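Local coordinates for Rna-directed RNA polymerase (PDB 3ZED), which catalyses RNA-directed RNA synthesis for infectious pancreatic necrosis virus and probably occurs both free and covalently attached to the genomic RNA, at residues 62-67 with 99-104; 125-130 with 628-633; 203-208 with 419-424. All coordinates share one frame; numbering follows the deposited sequence.

The three contacts are separate, none touching another. Contact 1 closes first along the chain, pairing strand 65-72 with strand 101-102 in a small antiparallel sheet. Contact 2 then joins helix 125-137, which follows strand 101-102, to helix 625-645, bringing a helix of the palm part against one of the thumb part. Contact 3, where the loop leaving helix 194-204 meets helix 412-426, is nested within the long loop that contact 2 closes. The centre of contact 1 lies about 54 Å from that of contact 2 and about 39 Å from that of contact 3. Contacts 2 and 3, with centres about 48 Å apart, lie on opposite sides of the chain's centre, each joining parts far apart in sequence.

Contact 1. Residues 62-67 with 99-104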
ATOM      1  N   PRO B  62     -19.986 -19.160 -10.778  1.00 65.30           N
ATOM      2  CA  PRO B  62     -20.225 -17.706 -10.829  1.00 64.04           C
ATOM      3  C   PRO B  62     -21.494 -17.270 -10.112  1.00 68.77           C
ATOM      4  O   PRO B  62     -22.547 -17.913 -10.217  1.00 70.71           O
ATOM      5  CB  PRO B  62     -20.279 -17.390 -12.330  1.00 66.31           C
ATOM      6  CG  PRO B  62     -20.605 -18.686 -12.988  1.00 72.66           C
ATOM      7  CD  PRO B  62     -20.021 -19.763 -12.127  1.00 67.88           C
ATOM      8  N   ARG B  63     -21.367 -16.169  -9.362  1.00 62.55           N
ATOM      9  CA  ARG B  63     -22.475 -15.573  -8.635  1.00 62.37           C
ATOM     10  C   ARG B  63     -22.988 -14.371  -9.428  1.00 67.26           C
ATOM     11  O   ARG B  63     -22.220 -13.735 -10.157  1.00 66.56           O
ATOM     12  CB  ARG B  63     -22.064 -15.199  -7.213  1.00 57.75           C
ATOM     13  CG  ARG B  63     -21.609 -16.392  -6.384  1.00 60.61           C
ATOM     14  CD  ARG B  63     -20.417 -16.052  -5.507  1.00 61.92           C
ATOM     15  NE  ARG B  63     -19.294 -15.531  -6.285  1.00 58.65           N
ATOM     16  CZ  ARG B  63     -18.139 -15.126  -5.767  1.00 72.16           C
ATOM     17  NH1 ARG B  63     -17.934 -15.176  -4.456  1.00 52.88           N
ATOM     18  NH2 ARG B  63     -17.185 -14.655  -6.556  1.00 62.65           N
ATOM     19  N   ALA B  64     -24.290 -14.091  -9.320  1.00 64.99           N
ATOM     20  CA  ALA B  64     -24.949 -13.022 -10.067  1.00 65.56           C
ATOM     21  C   ALA B  64     -25.311 -11.822  -9.172  1.00 67.83           C
ATOM     22  O   ALA B  64     -25.494 -11.975  -7.967  1.00 67.20           O
ATOM     23  CB  ALA B  64     -26.198 -13.570 -10.751  1.00 68.77           C
ATOM     24  N   ILE B  65     -25.427 -10.641  -9.776  1.00 63.94           N
ATOM     25  CA  ILE B  65     -25.776  -9.402  -9.077  1.00 63.84           C
ATOM     26  C   ILE B  65     -27.191  -9.013  -9.499  1.00 71.80           C
ATOM     27  O   ILE B  65     -27.455  -9.052 -10.702  1.00 72.86           O
ATOM     28  CB  ILE B  65     -24.736  -8.287  -9.413  1.00 64.40           C
ATOM     29  CG1 ILE B  65     -23.350  -8.630  -8.852  1.00 62.11           C
ATOM     30  CG2 ILE B  65     -25.207  -6.890  -8.954  1.00 65.35           C
ATOM     31  CD1 ILE B  65     -22.170  -7.899  -9.501  1.00 63.92           C
ATOM     32  N   PRO B  66     -28.105  -8.590  -8.585  1.00 70.13           N
ATOM     33  CA  PRO B  66     -29.450  -8.178  -9.041  1.00 72.62           C
ATOM     34  C   PRO B  66     -29.375  -6.977  -9.996  1.00 76.48           C
ATOM     35  O   PRO B  66     -28.449  -6.160  -9.898  1.00 73.67           O
ATOM     36  CB  PRO B  66     -30.186  -7.833  -7.737  1.00 74.69           C
ATOM     37  CG  PRO B  66     -29.409  -8.509  -6.660  1.00 77.13           C
ATOM     38  CD  PRO B  66     -27.984  -8.455  -7.120  1.00 70.64           C
ATOM     39  N   THR B  67     -30.338  -6.894 -10.937  1.00 74.55           N
ATOM     40  CA  THR B  67     -30.371  -5.836 -11.949  1.00 74.38           C
ATOM     41  C   THR B  67     -30.554  -4.452 -11.281  1.00 78.06           C
ATOM     42  O   THR B  67     -31.234  -4.347 -10.256  1.00 77.25           O
ATOM     43  CB  THR B  67     -31.400  -6.159 -13.036  1.00 77.41           C
ATOM     44  OG1 THR B  67     -32.684  -6.397 -12.457  1.00 83.13           O
ATOM     45  CG2 THR B  67     -31.001  -7.373 -13.839  1.00 70.51           C
ATOM     46  N   THR B  99     -35.533  -7.846  -9.782  1.00 92.07           N
ATOM     47  CA  THR B  99     -36.077  -9.205  -9.642  1.00 92.71           C
ATOM     48  C   THR B  99     -35.277 -10.198 -10.487  1.00 94.85           C
ATOM     49  O   THR B  99     -35.294 -11.398 -10.211  1.00 95.73           O
ATOM     50  CB  THR B  99     -37.581  -9.247  -9.967  1.00 98.56           C
ATOM     51  OG1 THR B  99     -37.844  -8.549 -11.186  1.00 93.27           O
ATOM     52  CG2 THR B  99     -38.428  -8.666  -8.849  1.00 99.15           C
ATOM     53  N   THR B 100     -34.559  -9.683 -11.494  1.00 88.62           N
ATOM     54  CA  THR B 100     -33.676 -10.445 -12.376  1.00 86.62           C
ATOM     55  C   THR B 100     -32.235 -10.150 -11.960  1.00 84.66           C
ATOM     56  O   THR B 100     -31.999  -9.221 -11.186  1.00 82.22           O
ATOM     57  CB  THR B 100     -33.963 -10.103 -13.841  1.00 97.20           C
ATOM     58  OG1 THR B 100     -33.855  -8.692 -14.019  1.00 95.60           O
ATOM     59  CG2 THR B 100     -35.347 -10.571 -14.291  1.00100.95           C
ATOM     60  N   ALA B 101     -31.280 -10.948 -12.435  1.00 79.64           N
ATOM     61  CA  ALA B 101     -29.878 -10.769 -12.076  1.00 76.67           C
ATOM     62  C   ALA B 101     -28.968 -10.812 -13.299  1.00 80.67           C
ATOM     63  O   ALA B 101     -29.415 -11.161 -14.400  1.00 82.72           O
ATOM     64  CB  ALA B 101     -29.462 -11.838 -11.078  1.00 76.15           C
ATOM     65  N   PHE B 102     -27.688 -10.454 -13.104  1.00 74.00           N
ATOM     66  CA  PHE B 102     -26.703 -10.486 -14.173  1.00 72.76           C
ATOM     67  C   PHE B 102     -25.343 -10.965 -13.672  1.00 74.25           C
ATOM     68  O   PHE B 102     -24.954 -10.664 -12.536  1.00 71.98           O
ATOM     69  CB  PHE B 102     -26.574  -9.104 -14.850  1.00 74.36           C
ATOM     70  CG  PHE B 102     -25.878  -8.026 -14.043  1.00 74.08           C
ATOM     71  CD1 PHE B 102     -26.598  -7.208 -13.179  1.00 77.65           C
ATOM     72  CD2 PHE B 102     -24.502  -7.808 -14.171  1.00 73.12           C
ATOM     73  CE1 PHE B 102     -25.951  -6.215 -12.436  1.00 76.36           C
ATOM     74  CE2 PHE B 102     -23.857  -6.808 -13.425  1.00 73.72           C
ATOM     75  CZ  PHE B 102     -24.583  -6.022 -12.565  1.00 72.56           C
ATOM     76  N   TYR B 103     -24.604 -11.665 -14.548  1.00 71.13           N
ATOM     77  CA  TYR B 103     -23.231 -12.082 -14.258  1.00 68.58           C
ATOM     78  C   TYR B 103     -22.297 -10.958 -14.668  1.00 68.94           C
ATOM     79  O   TYR B 103     -22.326 -10.545 -15.828  1.00 68.96           O
ATOM     80  CB  TYR B 103     -22.866 -13.396 -14.952  1.00 70.55           C
ATOM     81  CG  TYR B 103     -23.623 -14.567 -14.379  1.00 74.64           C
ATOM     82  CD1 TYR B 103     -23.265 -15.121 -13.154  1.00 75.41           C
ATOM     83  CD2 TYR B 103     -24.708 -15.116 -15.053  1.00 78.60           C
ATOM     84  CE1 TYR B 103     -23.975 -16.185 -12.609  1.00 77.00           C
ATOM     85  CE2 TYR B 103     -25.418 -16.194 -14.523  1.00 81.15           C
ATOM     86  CZ  TYR B 103     -25.046 -16.725 -13.299  1.00 87.91           C
ATOM     87  OH  TYR B 103     -25.730 -17.787 -12.767  1.00 92.40           O
ATOM     88  N   PRO B 104     -21.502 -10.401 -13.729  1.00 63.29           N
ATOM     89  CA  PRO B 104     -20.599  -9.301 -14.105  1.00 61.66           C
ATOM     90  C   PRO B 104     -19.461  -9.775 -15.023  1.00 67.83           C
ATOM     91  O   PRO B 104     -19.058 -10.952 -14.996  1.00 68.06           O
ATOM     92  CB  PRO B 104     -20.091  -8.805 -12.760  1.00 61.34           C
ATOM     93  CG  PRO B 104     -20.130 -10.017 -11.875  1.00 65.12           C
ATOM     94  CD  PRO B 104     -21.350 -10.761 -12.301  1.00 63.21           C
TER
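I65 sets its CB over one face of the F102 ring, toward the rim, in a CH-pi contact with 4.1 Å between CB and the ring centroid. The F102 CG stands between its own backbone N and carbonyl carbon (chi1 72°), which brings the ring back against the neighbouring strand, where the I65 methyl CG2 also meets it. The other branch of I65 runs to the proline ring of P104, CD1 to CG 3.8 Å. A branched aliphatic chain suits this spot because its two branches can meet two rings at once, an aromatic one and a proline; beyond them it touches W295 and P250, the latter in the predicted GTP-binding loop.

The backbone beneath belongs to a three-stranded antiparallel sheet in which strand 65-72 lies between strands 92-98 and 101-102. I65 and F102 form a hydrogen-bonded pair between strands 65-72 and 101-102: I65 N gives an almost straight bond (175°) to F102 O at 2.8 Å, and F102 N returns one to I65 O, also 2.8 Å. P66, which has no N-H to offer, falls in the next, non-hydrogen-bonded pair with A101, a pairing that asks for no N-H toward A101.

Toward the start of segment 62-67, A64 places CB over a face of Y103, 4.2 Å from CB to the ring centroid, while its methyl also meets that of A101. P62 O lies at the Y103 edge, 3.3 Å from CE1. R63 starts away from segment 99-104, and its guanidinium is hydrogen-bonded to Q463, S456 and the carbonyl of L789.

At the other end the contact becomes polar. T67 N donates to T100 O at 2.9 Å, and the hydroxyls T67 OG1 and T100 OG1 share a hydrogen bond of 3.0 Å, either being able to donate.

Contact 2. Residues 125-130 with 628-633; sequences ITLLKQ and ETAAKH
Two helices, 125-137 and 625-645, pack against each other here, L127 and Q130 of the first meeting A630 and H633 of the second. They join the palm part of the chain to the thumb part, almost five hundred residues later. Their short segments run at 125° to each other, with the axes 9.4 Å apart at closest approach, so the two segments cross steeply and meet over a small patch.

A630 lies at the middle of that patch. Its methyl is small enough to let the backbones come near, Q130 CA and A630 CA being 5.5 Å apart, and two residues of helix 125-137 meet it. L127 reaches it with one branch, CD1 to A630 CB at 3.9 Å; CG anti to the backbone N (chi1 179°) carries this branch toward the other helix, although the L127 CB itself does not head that way. Q130 supplies the second neighbour with the base of its side chain, CB to A630 CB 4.0 Å. The apolar patch continues along helix 125-137, where L131 and F134 also touch A630. L128, by contrast, faces helix 143-156.

Nearer the rim of the patch the partners are flat and polar. The rings of H633 and F134 of helix 125-137 meet edge-to-face, and the H633 side chain crosses that of Q130 at about a right angle. Q130 is bent at chi2 (-61°), which lays its amide nearly parallel to the imidazole plane. The Q130 OE1 then comes to 3.1 Å from H633 ND1, a close polar approach whose angle is too poor for a hydrogen bond.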
ATOM      1  N   ILE B 125      13.153   7.609 -27.105  1.00 48.35           N
ATOM      2  CA  ILE B 125      14.100   7.506 -28.217  1.00 49.09           C
ATOM      3  C   ILE B 125      14.805   8.858 -28.455  1.00 51.28           C
ATOM      4  O   ILE B 125      15.969   8.871 -28.889  1.00 49.36           O
ATOM      5  CB  ILE B 125      13.304   7.001 -29.470  1.00 54.44           C
ATOM      6  CG1 ILE B 125      12.929   5.511 -29.315  1.00 56.09           C
ATOM      7  CG2 ILE B 125      13.998   7.248 -30.804  1.00 56.87           C
ATOM      8  CD1 ILE B 125      13.985   4.588 -28.639  1.00 63.81           C
ATOM      9  N   THR B 126      14.108   9.983 -28.161  1.00 49.20           N
ATOM     10  CA  THR B 126      14.687  11.329 -28.288  1.00 49.42           C
ATOM     11  C   THR B 126      15.840  11.430 -27.280  1.00 49.25           C
ATOM     12  O   THR B 126      16.931  11.829 -27.672  1.00 49.24           O
ATOM     13  CB  THR B 126      13.617  12.425 -28.132  1.00 62.99           C
ATOM     14  OG1 THR B 126      12.537  12.125 -29.015  1.00 66.88           O
ATOM     15  CG2 THR B 126      14.146  13.810 -28.479  1.00 64.81           C
ATOM     16  N   LEU B 127      15.624  10.982 -26.023  1.00 43.65           N
ATOM     17  CA  LEU B 127      16.653  10.987 -24.978  1.00 41.84           C
ATOM     18  C   LEU B 127      17.830  10.074 -25.370  1.00 47.67           C
ATOM     19  O   LEU B 127      18.985  10.479 -25.199  1.00 49.50           O
ATOM     20  CB  LEU B 127      16.066  10.605 -23.595  1.00 39.98           C
ATOM     21  CG  LEU B 127      17.033  10.536 -22.399  1.00 42.70           C
ATOM     22  CD1 LEU B 127      17.686  11.889 -22.106  1.00 42.36           C
ATOM     23  CD2 LEU B 127      16.336  10.016 -21.178  1.00 42.71           C
ATOM     24  N   LEU B 128      17.562   8.900 -25.950  1.00 44.52           N
ATOM     25  CA  LEU B 128      18.619   7.971 -26.382  1.00 43.91           C
ATOM     26  C   LEU B 128      19.522   8.624 -27.438  1.00 47.30           C
ATOM     27  O   LEU B 128      20.751   8.434 -27.392  1.00 45.12           O
ATOM     28  CB  LEU B 128      18.018   6.636 -26.929  1.00 44.43           C
ATOM     29  CG  LEU B 128      19.010   5.610 -27.520  1.00 48.42           C
ATOM     30  CD1 LEU B 128      20.052   5.191 -26.484  1.00 47.15           C
ATOM     31  CD2 LEU B 128      18.288   4.383 -28.028  1.00 51.23           C
ATOM     32  N   LYS B 129      18.910   9.363 -28.402  1.00 45.63           N
ATOM     33  CA  LYS B 129      19.650  10.099 -29.438  1.00 47.27           C
ATOM     34  C   LYS B 129      20.540  11.164 -28.785  1.00 49.34           C
ATOM     35  O   LYS B 129      21.730  11.248 -29.093  1.00 49.87           O
ATOM     36  CB  LYS B 129      18.691  10.739 -30.462  1.00 52.47           C
ATOM     37  CG  LYS B 129      18.074   9.751 -31.448  1.00 61.59           C
ATOM     38  CD  LYS B 129      16.790  10.285 -32.065  1.00 70.18           C
ATOM     39  CE  LYS B 129      16.217   9.313 -33.066  1.00 87.45           C
ATOM     40  NZ  LYS B 129      14.777   9.564 -33.318  1.00 96.97           N
ATOM     41  N   GLN B 130      19.982  11.921 -27.835  1.00 45.48           N
ATOM     42  CA  GLN B 130      20.683  12.981 -27.108  1.00 44.72           C
ATOM     43  C   GLN B 130      21.857  12.422 -26.284  1.00 45.73           C
ATOM     44  O   GLN B 130      22.959  12.964 -26.349  1.00 45.40           O
ATOM     45  CB  GLN B 130      19.708  13.757 -26.215  1.00 45.16           C
ATOM     46  CG  GLN B 130      18.688  14.586 -26.997  1.00 57.02           C
ATOM     47  CD  GLN B 130      19.309  15.644 -27.876  1.00 65.63           C
ATOM     48  OE1 GLN B 130      20.264  16.322 -27.506  1.00 55.34           O
ATOM     49  NE2 GLN B 130      18.776  15.804 -29.067  1.00 68.07           N
ATOM     50  N   GLU B 628      22.399  13.914 -17.027  1.00 33.09           N
ATOM     51  CA  GLU B 628      22.135  15.292 -16.659  1.00 33.57           C
ATOM     52  C   GLU B 628      22.410  16.237 -17.852  1.00 39.34           C
ATOM     53  O   GLU B 628      21.610  17.126 -18.078  1.00 38.43           O
ATOM     54  CB  GLU B 628      22.967  15.686 -15.407  1.00 34.71           C
ATOM     55  CG  GLU B 628      23.011  17.173 -15.072  1.00 40.06           C
ATOM     56  CD  GLU B 628      21.692  17.910 -14.918  1.00 50.79           C
ATOM     57  OE1 GLU B 628      20.676  17.276 -14.558  1.00 47.07           O
ATOM     58  OE2 GLU B 628      21.699  19.147 -15.080  1.00 48.38           O
ATOM     59  N   THR B 629      23.496  16.027 -18.623  1.00 37.63           N
ATOM     60  CA  THR B 629      23.795  16.874 -19.782  1.00 39.32           C
ATOM     61  C   THR B 629      22.673  16.748 -20.830  1.00 45.75           C
ATOM     62  O   THR B 629      22.165  17.781 -21.281  1.00 46.29           O
ATOM     63  CB  THR B 629      25.174  16.544 -20.383  1.00 47.63           C
ATOM     64  OG1 THR B 629      26.128  16.400 -19.322  1.00 45.45           O
ATOM     65  CG2 THR B 629      25.653  17.609 -21.356  1.00 46.35           C
ATOM     66  N   ALA B 630      22.251  15.482 -21.159  1.00 41.41           N
ATOM     67  CA  ALA B 630      21.177  15.198 -22.116  1.00 41.53           C
ATOM     68  C   ALA B 630      19.799  15.683 -21.613  1.00 46.35           C
ATOM     69  O   ALA B 630      19.106  16.350 -22.381  1.00 46.11           O
ATOM     70  CB  ALA B 630      21.121  13.721 -22.432  1.00 41.47           C
ATOM     71  N   ALA B 631      19.411  15.369 -20.341  1.00 42.15           N
ATOM     72  CA  ALA B 631      18.118  15.792 -19.776  1.00 41.44           C
ATOM     73  C   ALA B 631      18.018  17.326 -19.644  1.00 46.00           C
ATOM     74  O   ALA B 631      16.953  17.869 -19.946  1.00 44.97           O
ATOM     75  CB  ALA B 631      17.863  15.132 -18.427  1.00 40.25           C
ATOM     76  N   LYS B 632      19.104  18.016 -19.201  1.00 43.48           N
ATOM     77  CA  LYS B 632      19.126  19.487 -19.083  1.00 44.58           C
ATOM     78  C   LYS B 632      18.841  20.098 -20.459  1.00 50.48           C
ATOM     79  O   LYS B 632      17.986  20.975 -20.578  1.00 50.36           O
ATOM     80  CB  LYS B 632      20.471  20.007 -18.520  1.00 45.63           C
ATOM     81  CG  LYS B 632      20.555  21.528 -18.357  1.00 46.13           C
ATOM     82  CD  LYS B 632      21.923  21.981 -17.834  1.00 53.87           C
ATOM     83  CE  LYS B 632      21.877  23.398 -17.289  1.00 82.16           C
ATOM     84  NZ  LYS B 632      23.152  23.840 -16.626  1.00 94.17           N
ATOM     85  N   HIS B 633      19.529  19.581 -21.494  1.00 48.80           N
ATOM     86  CA  HIS B 633      19.356  20.009 -22.878  1.00 50.67           C
ATOM     87  C   HIS B 633      17.900  19.838 -23.321  1.00 55.67           C
ATOM     88  O   HIS B 633      17.310  20.767 -23.859  1.00 55.72           O
ATOM     89  CB  HIS B 633      20.291  19.231 -23.815  1.00 51.99           C
ATOM     90  CG  HIS B 633      20.094  19.593 -25.255  1.00 57.03           C
ATOM     91  ND1 HIS B 633      19.278  18.842 -26.080  1.00 59.44           N
ATOM     92  CD2 HIS B 633      20.548  20.662 -25.949  1.00 59.76           C
ATOM     93  CE1 HIS B 633      19.314  19.446 -27.262  1.00 60.07           C
ATOM     94  NE2 HIS B 633      20.051  20.548 -27.224  1.00 60.60           N
TER

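Contact 3. Residues 203-208 with 419-424. With K (potassium ion), chain L.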
ATOM      1  N   GLN B 203       6.062  -1.968  18.930  1.00 43.17           N
ATOM      2  CA  GLN B 203       7.444  -1.630  18.625  1.00 42.98           C
ATOM      3  C   GLN B 203       7.688  -1.395  17.117  1.00 47.33           C
ATOM      4  O   GLN B 203       8.326  -0.394  16.770  1.00 47.02           O
ATOM      5  CB  GLN B 203       8.409  -2.726  19.135  1.00 44.64           C
ATOM      6  CG  GLN B 203       8.294  -3.071  20.631  1.00 53.61           C
ATOM      7  CD  GLN B 203       8.320  -1.850  21.527  1.00 68.61           C
ATOM      8  OE1 GLN B 203       9.121  -0.916  21.333  1.00 60.37           O
ATOM      9  NE2 GLN B 203       7.429  -1.827  22.520  1.00 54.72           N
ATOM     10  N   THR B 204       7.238  -2.332  16.232  1.00 42.04           N
ATOM     11  CA  THR B 204       7.488  -2.284  14.774  1.00 39.10           C
ATOM     12  C   THR B 204       6.504  -1.373  14.043  1.00 41.75           C
ATOM     13  O   THR B 204       6.822  -0.891  12.955  1.00 39.54           O
ATOM     14  CB  THR B 204       7.451  -3.687  14.183  1.00 40.36           C
ATOM     15  OG1 THR B 204       6.099  -4.159  14.244  1.00 42.91           O
ATOM     16  CG2 THR B 204       8.380  -4.657  14.922  1.00 36.17           C
ATOM     17  N   LEU B 205       5.316  -1.154  14.612  1.00 41.28           N
ATOM     18  CA  LEU B 205       4.327  -0.240  14.030  1.00 41.36           C
ATOM     19  C   LEU B 205       3.665   0.583  15.144  1.00 46.20           C
ATOM     20  O   LEU B 205       2.488   0.369  15.447  1.00 46.89           O
ATOM     21  CB  LEU B 205       3.281  -0.960  13.152  1.00 40.72           C
ATOM     22  CG  LEU B 205       2.417  -0.055  12.262  1.00 43.71           C
ATOM     23  CD1 LEU B 205       3.119   0.309  10.968  1.00 42.15           C
ATOM     24  CD2 LEU B 205       1.130  -0.716  11.946  1.00 47.10           C
ATOM     25  N   PRO B 206       4.401   1.528  15.790  1.00 42.04           N
ATOM     26  CA  PRO B 206       3.775   2.341  16.852  1.00 42.51           C
ATOM     27  C   PRO B 206       2.650   3.207  16.290  1.00 46.05           C
ATOM     28  O   PRO B 206       2.794   3.804  15.207  1.00 45.54           O
ATOM     29  CB  PRO B 206       4.930   3.202  17.365  1.00 44.40           C
ATOM     30  CG  PRO B 206       5.925   3.246  16.244  1.00 47.17           C
ATOM     31  CD  PRO B 206       5.820   1.899  15.597  1.00 42.07           C
ATOM     32  N   ILE B 207       1.503   3.204  16.976  1.00 40.75           N
ATOM     33  CA  ILE B 207       0.350   3.984  16.537  1.00 39.42           C
ATOM     34  C   ILE B 207      -0.169   4.870  17.661  1.00 47.50           C
ATOM     35  O   ILE B 207       0.008   4.564  18.842  1.00 49.23           O
ATOM     36  CB  ILE B 207      -0.805   3.103  15.959  1.00 40.25           C
ATOM     37  CG1 ILE B 207      -1.368   2.089  17.011  1.00 42.34           C
ATOM     38  CG2 ILE B 207      -0.409   2.450  14.627  1.00 37.24           C
ATOM     39  CD1 ILE B 207      -2.716   1.407  16.694  1.00 39.47           C
ATOM     40  N   ASN B 208      -0.845   5.953  17.279  1.00 44.57           N
ATOM     41  CA  ASN B 208      -1.561   6.813  18.210  1.00 46.02           C
ATOM     42  C   ASN B 208      -3.035   6.536  18.044  1.00 49.47           C
ATOM     43  O   ASN B 208      -3.425   5.831  17.106  1.00 46.26           O
ATOM     44  CB  ASN B 208      -1.253   8.289  17.950  1.00 48.96           C
ATOM     45  CG  ASN B 208       0.079   8.709  18.460  1.00 63.11           C
ATOM     46  OD1 ASN B 208       0.372   8.582  19.654  1.00 55.80           O
ATOM     47  ND2 ASN B 208       0.902   9.238  17.569  1.00 53.87           N
ATOM     48  N   MET B 419      -6.389  -6.042  12.758  1.00 40.21           N
ATOM     49  CA  MET B 419      -7.665  -5.459  13.222  1.00 41.06           C
ATOM     50  C   MET B 419      -7.705  -5.422  14.751  1.00 45.22           C
ATOM     51  O   MET B 419      -8.158  -4.428  15.330  1.00 45.15           O
ATOM     52  CB  MET B 419      -8.880  -6.244  12.667  1.00 43.14           C
ATOM     53  CG  MET B 419      -9.206  -5.892  11.231  1.00 45.01           C
ATOM     54  SD  MET B 419      -9.705  -4.166  11.032  1.00 47.70           S
ATOM     55  CE  MET B 419     -10.633  -4.274   9.494  1.00 44.21           C
ATOM     56  N   TYR B 420      -7.196  -6.496  15.401  1.00 40.43           N
ATOM     57  CA  TYR B 420      -7.097  -6.569  16.858  1.00 40.89           C
ATOM     58  C   TYR B 420      -6.211  -5.413  17.371  1.00 45.79           C
ATOM     59  O   TYR B 420      -6.599  -4.707  18.292  1.00 47.19           O
ATOM     60  CB  TYR B 420      -6.534  -7.939  17.282  1.00 40.87           C
ATOM     61  CG  TYR B 420      -6.283  -8.052  18.769  1.00 43.42           C
ATOM     62  CD1 TYR B 420      -7.293  -8.463  19.638  1.00 45.57           C
ATOM     63  CD2 TYR B 420      -5.036  -7.744  19.312  1.00 43.83           C
ATOM     64  CE1 TYR B 420      -7.080  -8.531  21.012  1.00 44.84           C
ATOM     65  CE2 TYR B 420      -4.814  -7.805  20.686  1.00 46.59           C
ATOM     66  CZ  TYR B 420      -5.837  -8.212  21.531  1.00 54.39           C
ATOM     67  OH  TYR B 420      -5.623  -8.291  22.887  1.00 56.49           O
ATOM     68  N   TYR B 421      -5.023  -5.232  16.760  1.00 42.56           N
ATOM     69  CA  TYR B 421      -4.064  -4.191  17.129  1.00 42.37           C
ATOM     70  C   TYR B 421      -4.660  -2.783  16.964  1.00 45.66           C
ATOM     71  O   TYR B 421      -4.534  -1.965  17.874  1.00 45.53           O
ATOM     72  CB  TYR B 421      -2.777  -4.334  16.303  1.00 42.22           C
ATOM     73  CG  TYR B 421      -1.737  -3.287  16.627  1.00 42.09           C
ATOM     74  CD1 TYR B 421      -1.124  -3.247  17.875  1.00 45.00           C
ATOM     75  CD2 TYR B 421      -1.363  -2.338  15.685  1.00 41.55           C
ATOM     76  CE1 TYR B 421      -0.180  -2.273  18.187  1.00 44.76           C
ATOM     77  CE2 TYR B 421      -0.411  -1.363  15.979  1.00 42.01           C
ATOM     78  CZ  TYR B 421       0.167  -1.327  17.237  1.00 48.37           C
ATOM     79  OH  TYR B 421       1.120  -0.388  17.523  1.00 48.03           O
ATOM     80  N   LEU B 422      -5.344  -2.518  15.841  1.00 41.89           N
ATOM     81  CA  LEU B 422      -5.965  -1.216  15.588  1.00 41.88           C
ATOM     82  C   LEU B 422      -7.106  -0.915  16.573  1.00 48.96           C
ATOM     83  O   LEU B 422      -7.212   0.210  17.048  1.00 48.82           O
ATOM     84  CB  LEU B 422      -6.500  -1.138  14.148  1.00 41.24           C
ATOM     85  CG  LEU B 422      -5.462  -1.161  12.984  1.00 45.05           C
ATOM     86  CD1 LEU B 422      -6.165  -1.181  11.655  1.00 45.25           C
ATOM     87  CD2 LEU B 422      -4.546   0.062  13.009  1.00 45.91           C
ATOM     88  N   LEU B 423      -7.952  -1.915  16.887  1.00 47.87           N
ATOM     89  CA  LEU B 423      -9.098  -1.710  17.779  1.00 49.94           C
ATOM     90  C   LEU B 423      -8.707  -1.634  19.249  1.00 53.09           C
ATOM     91  O   LEU B 423      -9.400  -0.960  19.994  1.00 52.89           O
ATOM     92  CB  LEU B 423     -10.181  -2.782  17.577  1.00 50.79           C
ATOM     93  CG  LEU B 423     -11.348  -2.385  16.655  1.00 55.38           C
ATOM     94  CD1 LEU B 423     -10.875  -2.184  15.201  1.00 53.23           C
ATOM     95  CD2 LEU B 423     -12.456  -3.431  16.701  1.00 58.06           C
ATOM     96  N   THR B 424      -7.594  -2.271  19.661  1.00 49.61           N
ATOM     97  CA  THR B 424      -7.161  -2.230  21.060  1.00 50.57           C
ATOM     98  C   THR B 424      -6.228  -1.023  21.312  1.00 54.80           C
ATOM     99  O   THR B 424      -6.384  -0.353  22.315  1.00 55.68           O
ATOM    100  CB  THR B 424      -6.499  -3.569  21.501  1.00 56.74           C
ATOM    101  OG1 THR B 424      -5.381  -3.871  20.666  1.00 54.12           O
ATOM    102  CG2 THR B 424      -7.465  -4.745  21.480  1.00 57.08           C
TER
HETATM  103  K     K L1003       9.792   1.106  23.067  1.00 56.58           K
HETATM  104  O   HOH W   1      11.076   3.261  21.937  1.00 45.56           O
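Y421 OH donates a short hydrogen bond to L205 O, 2.6 Å away. The hydroxyl stands above the carbonyl plane, 35° out of it, while the carbonyl oxygen itself lies at the edge of the tyrosine ring. A long phenol is well suited here: with CG anti to the backbone N (chi1 180°), it spans from its helix to a main-chain carbonyl of a loop whose CA atoms come no nearer than 8.2 Å (I207 CA to L422 CA).

Apolar atoms lie beside this polar pair. I207 comes at Y421 from the opposite direction, its CG1 3.5 Å from Y421 OH and its CD1 3.7 Å from CE2. The same CD1 extends to the L422 CD2 methyl at 4.3 Å, and L205 borders the ring more loosely. The contact joins helix 412-426 to the loop that begins as helix 194-204 ends, L205 being its first residue with non-helical backbone angles. Helix 476-493 packs on both, touching L205 and L422 through L478.

In the last helical turn before that loop, Q203 faces away from Y421 and binds a potassium ion, OE1 to potassium 2.8 Å. Its amide oxygen is a neutral ligand in a shell completed by a water, T698 OG1 and the carbonyls of S701, P702 and K704.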